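Local coordinates for protein transcription termination factor FttA (Pyrococcus horikoshii, PDB 3AF6) that probably terminates transcription as a zinc-dependent ribonuclease that cleaves nascent single-stranded RNA at the exit channel of RNA polymerase, at residues Y154-I159 with T284-V289; T322-E327 with P473-R478. All coordinates share one frame; numbering follows the deposited sequence.

Interactions 1 and 2 join three parts of the chain around the N-terminal metallo-beta-lactamase region: interaction 1 packs a helix of the KH region onto it, interaction 2 a loop of the Beta-Casp region. Their centres lie about 17 Å apart, yet they touch, with R285 NE 3.6 Å from T322 CG2. Y472, next to segment 473-478, hydrogen-bonds D286 of interaction 1 and so ties the two again. The zinc site is nearer to interaction 2. The Y325 side chain comes within about 8 Å of those of the zinc ligands H256 and H344 and about 12 Å of a zinc ion, whereas that of R285 is about 11 Å from H256.

Interaction 1: residues Y154-I159 with T284-V289; sequences YSIRQI and TRDLMV
I156 reaches out from its helix to meet two successive residues of the other, R285 and D286, and its CA lies 7.7 Å from that of D286. R285 comes first: its side chain bends at chi2 and chi3, which brings the guanidinium round so that one face lies under the I156 methyl CG2, with NH2 3.5 Å from CG2. This is apolar packing against a flat cation. R285 NH2 also forms a salt bridge of 2.7 Å with D286 OD2, its neighbour in sequence. D286 also lies within reach of I156, whose CG1-CD1 arm runs out straight (chi2 178°) and sets CD1 beside the carboxylate. Both oxygens of this buried acid have partners: OD2 the arginine, OD1 the hydroxyl of Y472. One turn further on, V289 points its CB toward the opposite helix, but V289 CG2 stays a loose 4.5 Å from I156 CD1. Helix 151-161, from the archaeal KH region, thus rests on helix 282-301 of the metallo-beta-lactamase region. Helix 310-319 closes the junction, where I317 touches I156, I159 and V289, while R285 reaches on to T320 and T322 of the edge strand 320-322.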
ATOM      1  N   TYR A 154      -8.910   5.324  12.249  1.00 52.66           N
ATOM      2  CA  TYR A 154      -9.779   6.260  12.939  1.00 56.04           C
ATOM      3  C   TYR A 154      -9.391   7.678  12.554  1.00 56.00           C
ATOM      4  O   TYR A 154     -10.253   8.518  12.279  1.00 54.61           O
ATOM      5  CB  TYR A 154      -9.656   6.056  14.454  1.00 60.65           C
ATOM      6  CG  TYR A 154     -10.276   7.143  15.312  1.00 65.00           C
ATOM      7  CD1 TYR A 154      -9.515   8.234  15.754  1.00 67.15           C
ATOM      8  CD2 TYR A 154     -11.614   7.067  15.712  1.00 66.78           C
ATOM      9  CE1 TYR A 154     -10.071   9.218  16.576  1.00 69.32           C
ATOM     10  CE2 TYR A 154     -12.181   8.044  16.531  1.00 69.30           C
ATOM     11  CZ  TYR A 154     -11.406   9.116  16.963  1.00 71.22           C
ATOM     12  OH  TYR A 154     -11.964  10.079  17.780  1.00 72.29           O
ATOM     13  N   SER A 155      -8.089   7.940  12.523  1.00 56.00           N
ATOM     14  CA  SER A 155      -7.608   9.264  12.167  1.00 57.45           C
ATOM     15  C   SER A 155      -8.014   9.655  10.749  1.00 58.66           C
ATOM     16  O   SER A 155      -8.510  10.756  10.519  1.00 60.74           O
ATOM     17  CB  SER A 155      -6.094   9.334  12.301  1.00 57.26           C
ATOM     18  OG  SER A 155      -5.660  10.661  12.081  1.00 59.16           O
ATOM     19  N   ILE A 156      -7.801   8.757   9.796  1.00 58.97           N
ATOM     20  CA  ILE A 156      -8.165   9.033   8.417  1.00 59.89           C
ATOM     21  C   ILE A 156      -9.658   9.353   8.344  1.00 62.88           C
ATOM     22  O   ILE A 156     -10.067  10.362   7.766  1.00 61.83           O
ATOM     23  CB  ILE A 156      -7.848   7.818   7.518  1.00 57.45           C
ATOM     24  CG1 ILE A 156      -6.337   7.580   7.490  1.00 55.64           C
ATOM     25  CG2 ILE A 156      -8.383   8.043   6.121  1.00 56.25           C
ATOM     26  CD1 ILE A 156      -5.916   6.379   6.684  1.00 54.59           C
ATOM     27  N   ARG A 157     -10.469   8.489   8.946  1.00 67.34           N
ATOM     28  CA  ARG A 157     -11.916   8.675   8.950  1.00 70.85           C
ATOM     29  C   ARG A 157     -12.260  10.044   9.526  1.00 71.12           C
ATOM     30  O   ARG A 157     -13.145  10.736   9.035  1.00 70.35           O
ATOM     31  CB  ARG A 157     -12.575   7.564   9.771  1.00 73.41           C
ATOM     32  CG  ARG A 157     -14.089   7.504   9.636  1.00 79.83           C
ATOM     33  CD  ARG A 157     -14.580   6.056   9.557  1.00 84.26           C
ATOM     34  NE  ARG A 157     -14.281   5.291  10.766  1.00 88.13           N
ATOM     35  CZ  ARG A 157     -14.478   3.981  10.889  1.00 90.39           C
ATOM     36  NH1 ARG A 157     -14.972   3.284   9.872  1.00 91.66           N
ATOM     37  NH2 ARG A 157     -14.180   3.364  12.028  1.00 90.77           N
ATOM     38  N   GLN A 158     -11.535  10.429  10.569  1.00 72.88           N
ATOM     39  CA  GLN A 158     -11.729  11.713  11.232  1.00 74.08           C
ATOM     40  C   GLN A 158     -11.442  12.860  10.265  1.00 72.86           C
ATOM     41  O   GLN A 158     -12.212  13.814  10.168  1.00 72.25           O
ATOM     42  CB  GLN A 158     -10.788  11.811  12.441  1.00 76.92           C
ATOM     43  CG  GLN A 158     -10.946  13.071  13.284  1.00 81.68           C
ATOM     44  CD  GLN A 158     -12.176  13.033  14.177  1.00 83.89           C
ATOM     45  OE1 GLN A 158     -13.308  12.914  13.700  1.00 84.73           O
ATOM     46  NE2 GLN A 158     -11.956  13.130  15.485  1.00 84.76           N
ATOM     47  N   ILE A 159     -10.326  12.751   9.550  1.00 72.25           N
ATOM     48  CA  ILE A 159      -9.910  13.774   8.593  1.00 71.25           C
ATOM     49  C   ILE A 159     -10.873  13.895   7.423  1.00 71.77           C
ATOM     50  O   ILE A 159     -11.185  14.997   6.975  1.00 71.54           O
ATOM     51  CB  ILE A 159      -8.495  13.476   8.057  1.00 69.57           C
ATOM     52  CG1 ILE A 159      -7.490  13.559   9.205  1.00 67.39           C
ATOM     53  CG2 ILE A 159      -8.131  14.456   6.960  1.00 69.26           C
ATOM     54  CD1 ILE A 159      -6.117  13.090   8.850  1.00 68.36           C
ATOM     55  N   THR A 284      -3.251   0.234   1.171  1.00 37.68           N
ATOM     56  CA  THR A 284      -2.011   0.961   0.927  1.00 38.27           C
ATOM     57  C   THR A 284      -2.140   2.405   1.430  1.00 38.64           C
ATOM     58  O   THR A 284      -1.202   2.965   2.002  1.00 38.00           O
ATOM     59  CB  THR A 284      -1.632   0.933  -0.580  1.00 37.81           C
ATOM     60  OG1 THR A 284      -1.319  -0.415  -0.963  1.00 35.28           O
ATOM     61  CG2 THR A 284      -0.414   1.798  -0.850  1.00 34.73           C
ATOM     62  N   ARG A 285      -3.308   3.007   1.236  1.00 39.58           N
ATOM     63  CA  ARG A 285      -3.507   4.361   1.727  1.00 40.71           C
ATOM     64  C   ARG A 285      -3.282   4.382   3.249  1.00 41.30           C
ATOM     65  O   ARG A 285      -2.525   5.212   3.770  1.00 40.66           O
ATOM     66  CB  ARG A 285      -4.918   4.861   1.410  1.00 40.06           C
ATOM     67  CG  ARG A 285      -5.509   5.649   2.564  1.00 42.97           C
ATOM     68  CD  ARG A 285      -6.134   6.952   2.154  1.00 43.89           C
ATOM     69  NE  ARG A 285      -7.563   6.839   1.891  1.00 45.58           N
ATOM     70  CZ  ARG A 285      -8.424   6.183   2.662  1.00 44.78           C
ATOM     71  NH1 ARG A 285      -9.708   6.156   2.330  1.00 45.15           N
ATOM     72  NH2 ARG A 285      -8.004   5.535   3.739  1.00 41.80           N
ATOM     73  N   ASP A 286      -3.936   3.460   3.953  1.00 39.02           N
ATOM     74  CA  ASP A 286      -3.810   3.389   5.404  1.00 40.03           C
ATOM     75  C   ASP A 286      -2.401   3.014   5.839  1.00 39.01           C
ATOM     76  O   ASP A 286      -1.849   3.603   6.761  1.00 38.31           O
ATOM     77  CB  ASP A 286      -4.806   2.375   5.989  1.00 40.63           C
ATOM     78  CG  ASP A 286      -6.254   2.767   5.750  1.00 40.10           C
ATOM     79  OD1 ASP A 286      -7.151   1.987   6.139  1.00 40.42           O
ATOM     80  OD2 ASP A 286      -6.495   3.846   5.169  1.00 41.22           O
ATOM     81  N   LEU A 287      -1.817   2.030   5.173  1.00 39.51           N
ATOM     82  CA  LEU A 287      -0.472   1.596   5.521  1.00 39.29           C
ATOM     83  C   LEU A 287       0.617   2.641   5.259  1.00 38.82           C
ATOM     84  O   LEU A 287       1.493   2.842   6.092  1.00 37.43           O
ATOM     85  CB  LEU A 287      -0.148   0.300   4.784  1.00 38.89           C
ATOM     86  CG  LEU A 287      -0.910  -0.915   5.311  1.00 40.83           C
ATOM     87  CD1 LEU A 287      -0.836  -2.062   4.311  1.00 40.72           C
ATOM     88  CD2 LEU A 287      -0.328  -1.316   6.664  1.00 39.09           C
ATOM     89  N   MET A 288       0.562   3.321   4.118  1.00 40.45           N
ATOM     90  CA  MET A 288       1.590   4.311   3.810  1.00 41.54           C
ATOM     91  C   MET A 288       1.511   5.481   4.785  1.00 41.31           C
ATOM     92  O   MET A 288       2.540   5.983   5.245  1.00 40.58           O
ATOM     93  CB  MET A 288       1.468   4.801   2.356  1.00 41.05           C
ATOM     94  CG  MET A 288       0.496   5.931   2.118  1.00 40.64           C
ATOM     95  SD  MET A 288       0.601   6.454   0.411  1.00 44.28           S
ATOM     96  CE  MET A 288      -1.122   6.799   0.035  1.00 40.84           C
ATOM     97  N   VAL A 289       0.288   5.896   5.109  1.00 40.93           N
ATOM     98  CA  VAL A 289       0.084   6.989   6.050  1.00 39.81           C
ATOM     99  C   VAL A 289       0.748   6.604   7.359  1.00 40.57           C
ATOM    100  O   VAL A 289       1.344   7.437   8.029  1.00 40.67           O
ATOM    101  CB  VAL A 289      -1.409   7.252   6.298  1.00 39.31           C
ATOM    102  CG1 VAL A 289      -1.599   8.014   7.597  1.00 40.99           C
ATOM    103  CG2 VAL A 289      -1.979   8.061   5.154  1.00 39.79           C
TER

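Interaction 2: residues T322-E327 with P473-R478; sequences TLDYGE and PEYLSR
A type II turn from D324 to E327 faces a short 3-10 segment, 473-475, with the CA atoms of Y325 and Y475 9.1 Å apart. The two tyrosines form a T-shaped (edge-to-face) pair: the edge of Y475 meets a face of Y325, planes at 61° and ring centroids 5.0 Å apart. Y475 CE2 sits above that face, displaced toward its rim. Beyond the stack, the Y475 hydroxyl donates to D324 OD1 over 2.5 Å, and this oxygen accepts with its anti lone pair, the one directed away from the other carboxylate oxygen. With CG of D324 anti to the carbonyl carbon (chi1 -68°), the acid lies across the end of the tyrosine. A water adds a further link between the tyrosines, donating to Y325 OH at 2.6 Å and to Y475 O at 3.2 Å. The Y325 hydroxyl is held chiefly by S348 O, and the Y325 side chain lies about 3 Å from a sulfate ion, probably from the crystallisation liquor. In the fold, the loop between strands 320-322 and 329-332 here meets the Beta-Casp connection between helices 462-471 and 478-482, with Y475 also packing on P282 and P283 at the start of helix 282-301.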
ATOM      1  N   THR A 322      -9.018   5.971  -3.331  1.00 38.25           N
ATOM      2  CA  THR A 322      -8.809   4.527  -3.300  1.00 39.33           C
ATOM      3  C   THR A 322      -9.530   3.755  -4.396  1.00 40.28           C
ATOM      4  O   THR A 322     -10.555   4.187  -4.930  1.00 39.61           O
ATOM      5  CB  THR A 322      -9.204   3.929  -1.947  1.00 40.83           C
ATOM      6  OG1 THR A 322     -10.623   4.034  -1.774  1.00 41.94           O
ATOM      7  CG2 THR A 322      -8.482   4.659  -0.814  1.00 40.60           C
ATOM      8  N   LEU A 323      -8.978   2.592  -4.710  1.00 40.82           N
ATOM      9  CA  LEU A 323      -9.508   1.737  -5.752  1.00 41.84           C
ATOM     10  C   LEU A 323      -9.210   0.307  -5.338  1.00 41.91           C
ATOM     11  O   LEU A 323      -8.097   0.015  -4.900  1.00 44.43           O
ATOM     12  CB  LEU A 323      -8.774   2.041  -7.056  1.00 43.67           C
ATOM     13  CG  LEU A 323      -9.535   2.309  -8.348  1.00 47.26           C
ATOM     14  CD1 LEU A 323     -10.486   3.491  -8.164  1.00 47.92           C
ATOM     15  CD2 LEU A 323      -8.529   2.599  -9.462  1.00 45.30           C
ATOM     16  N   ASP A 324     -10.190  -0.584  -5.460  1.00 41.53           N
ATOM     17  CA  ASP A 324      -9.965  -1.989  -5.123  1.00 39.50           C
ATOM     18  C   ASP A 324      -9.441  -2.712  -6.364  1.00 39.23           C
ATOM     19  O   ASP A 324      -9.542  -2.197  -7.480  1.00 39.58           O
ATOM     20  CB  ASP A 324     -11.263  -2.647  -4.674  1.00 40.67           C
ATOM     21  CG  ASP A 324     -11.762  -2.112  -3.349  1.00 41.16           C
ATOM     22  OD1 ASP A 324     -10.976  -2.090  -2.380  1.00 40.90           O
ATOM     23  OD2 ASP A 324     -12.949  -1.727  -3.274  1.00 42.43           O
ATOM     24  N   TYR A 325      -8.873  -3.899  -6.181  1.00 38.88           N
ATOM     25  CA  TYR A 325      -8.372  -4.657  -7.328  1.00 37.62           C
ATOM     26  C   TYR A 325      -9.476  -4.812  -8.382  1.00 38.47           C
ATOM     27  O   TYR A 325     -10.667  -4.791  -8.068  1.00 37.50           O
ATOM     28  CB  TYR A 325      -7.910  -6.056  -6.911  1.00 34.92           C
ATOM     29  CG  TYR A 325      -6.762  -6.104  -5.924  1.00 34.72           C
ATOM     30  CD1 TYR A 325      -5.707  -5.188  -5.994  1.00 35.34           C
ATOM     31  CD2 TYR A 325      -6.697  -7.108  -4.956  1.00 32.44           C
ATOM     32  CE1 TYR A 325      -4.615  -5.271  -5.124  1.00 33.95           C
ATOM     33  CE2 TYR A 325      -5.614  -7.206  -4.090  1.00 33.58           C
ATOM     34  CZ  TYR A 325      -4.575  -6.284  -4.177  1.00 35.04           C
ATOM     35  OH  TYR A 325      -3.501  -6.377  -3.312  1.00 35.08           O
ATOM     36  N   GLY A 326      -9.068  -4.951  -9.635  1.00 40.29           N
ATOM     37  CA  GLY A 326     -10.021  -5.145 -10.713  1.00 41.44           C
ATOM     38  C   GLY A 326     -10.932  -4.005 -11.111  1.00 43.47           C
ATOM     39  O   GLY A 326     -11.648  -4.128 -12.098  1.00 45.18           O
ATOM     40  N   GLU A 327     -10.921  -2.899 -10.378  1.00 45.04           N
ATOM     41  CA  GLU A 327     -11.792  -1.783 -10.732  1.00 47.61           C
ATOM     42  C   GLU A 327     -11.196  -0.816 -11.759  1.00 46.80           C
ATOM     43  O   GLU A 327     -10.368   0.027 -11.433  1.00 46.62           O
ATOM     44  CB  GLU A 327     -12.207  -1.020  -9.472  1.00 52.06           C
ATOM     45  CG  GLU A 327     -13.452  -1.584  -8.782  1.00 59.50           C
ATOM     46  CD  GLU A 327     -13.681  -1.004  -7.380  1.00 64.21           C
ATOM     47  OE1 GLU A 327     -13.543   0.231  -7.201  1.00 66.63           O
ATOM     48  OE2 GLU A 327     -14.010  -1.789  -6.461  1.00 65.35           O
ATOM     49  N   PRO A 473      -9.811  -7.983   5.616  1.00 46.35           N
ATOM     50  CA  PRO A 473      -9.758  -9.422   5.316  1.00 45.73           C
ATOM     51  C   PRO A 473      -9.780  -9.733   3.828  1.00 44.09           C
ATOM     52  O   PRO A 473      -9.083 -10.630   3.372  1.00 42.47           O
ATOM     53  CB  PRO A 473     -10.983  -9.975   6.043  1.00 47.42           C
ATOM     54  CG  PRO A 473     -11.939  -8.798   6.034  1.00 47.69           C
ATOM     55  CD  PRO A 473     -11.018  -7.651   6.389  1.00 45.11           C
ATOM     56  N   GLU A 474     -10.572  -8.987   3.067  1.00 44.27           N
ATOM     57  CA  GLU A 474     -10.647  -9.229   1.632  1.00 46.66           C
ATOM     58  C   GLU A 474      -9.313  -9.076   0.897  1.00 46.04           C
ATOM     59  O   GLU A 474      -9.168  -9.540  -0.235  1.00 46.43           O
ATOM     60  CB  GLU A 474     -11.684  -8.308   0.990  1.00 51.14           C
ATOM     61  CG  GLU A 474     -13.128  -8.726   1.242  1.00 59.46           C
ATOM     62  CD  GLU A 474     -14.122  -7.899   0.437  1.00 63.72           C
ATOM     63  OE1 GLU A 474     -13.958  -7.810  -0.801  1.00 66.71           O
ATOM     64  OE2 GLU A 474     -15.068  -7.342   1.039  1.00 66.31           O
ATOM     65  N   TYR A 475      -8.340  -8.425   1.528  1.00 43.81           N
ATOM     66  CA  TYR A 475      -7.048  -8.237   0.891  1.00 40.70           C
ATOM     67  C   TYR A 475      -6.048  -9.324   1.239  1.00 40.38           C
ATOM     68  O   TYR A 475      -4.944  -9.366   0.702  1.00 40.97           O
ATOM     69  CB  TYR A 475      -6.487  -6.845   1.213  1.00 40.20           C
ATOM     70  CG  TYR A 475      -7.031  -5.789   0.278  1.00 38.36           C
ATOM     71  CD1 TYR A 475      -8.234  -5.126   0.555  1.00 36.45           C
ATOM     72  CD2 TYR A 475      -6.393  -5.521  -0.942  1.00 37.03           C
ATOM     73  CE1 TYR A 475      -8.793  -4.227  -0.363  1.00 34.04           C
ATOM     74  CE2 TYR A 475      -6.940  -4.627  -1.865  1.00 34.74           C
ATOM     75  CZ  TYR A 475      -8.142  -3.990  -1.569  1.00 34.81           C
ATOM     76  OH  TYR A 475      -8.703  -3.153  -2.498  1.00 34.31           O
ATOM     77  N   LEU A 476      -6.443 -10.217   2.135  1.00 41.44           N
ATOM     78  CA  LEU A 476      -5.585 -11.331   2.521  1.00 41.10           C
ATOM     79  C   LEU A 476      -5.995 -12.540   1.688  1.00 40.95           C
ATOM     80  O   LEU A 476      -6.969 -12.487   0.926  1.00 38.79           O
ATOM     81  CB  LEU A 476      -5.738 -11.642   4.016  1.00 39.53           C
ATOM     82  CG  LEU A 476      -5.124 -10.616   4.984  1.00 41.43           C
ATOM     83  CD1 LEU A 476      -5.573 -10.918   6.416  1.00 42.67           C
ATOM     84  CD2 LEU A 476      -3.592 -10.649   4.889  1.00 39.76           C
ATOM     85  N   SER A 477      -5.241 -13.624   1.814  1.00 42.31           N
ATOM     86  CA  SER A 477      -5.560 -14.840   1.083  1.00 43.03           C
ATOM     87  C   SER A 477      -6.927 -15.327   1.544  1.00 44.12           C
ATOM     88  O   SER A 477      -7.334 -15.072   2.683  1.00 44.41           O
ATOM     89  CB  SER A 477      -4.521 -15.918   1.362  1.00 41.03           C
ATOM     90  OG  SER A 477      -4.520 -16.241   2.739  1.00 41.37           O
ATOM     91  N   ARG A 478      -7.629 -16.022   0.654  1.00 45.67           N
ATOM     92  CA  ARG A 478      -8.947 -16.564   0.946  1.00 47.41           C
ATOM     93  C   ARG A 478      -8.988 -17.360   2.244  1.00 48.60           C
ATOM     94  O   ARG A 478      -9.957 -17.274   2.996  1.00 48.03           O
ATOM     95  CB  ARG A 478      -9.406 -17.441  -0.217  1.00 47.98           C
ATOM     96  CG  ARG A 478     -10.103 -16.659  -1.310  1.00 48.84           C
ATOM     97  CD  ARG A 478     -10.176 -17.438  -2.600  1.00 49.18           C
ATOM     98  NE  ARG A 478      -8.877 -17.538  -3.254  1.00 48.32           N
ATOM     99  CZ  ARG A 478      -8.696 -18.031  -4.476  1.00 49.26           C
ATOM    100  NH1 ARG A 478      -9.730 -18.477  -5.183  1.00 45.92           N
ATOM    101  NH2 ARG A 478      -7.478 -18.062  -4.997  1.00 49.26           N
TER
HETATM  102  O   HOH W   1      -3.159  -7.315  -0.908  1.00 30.29           O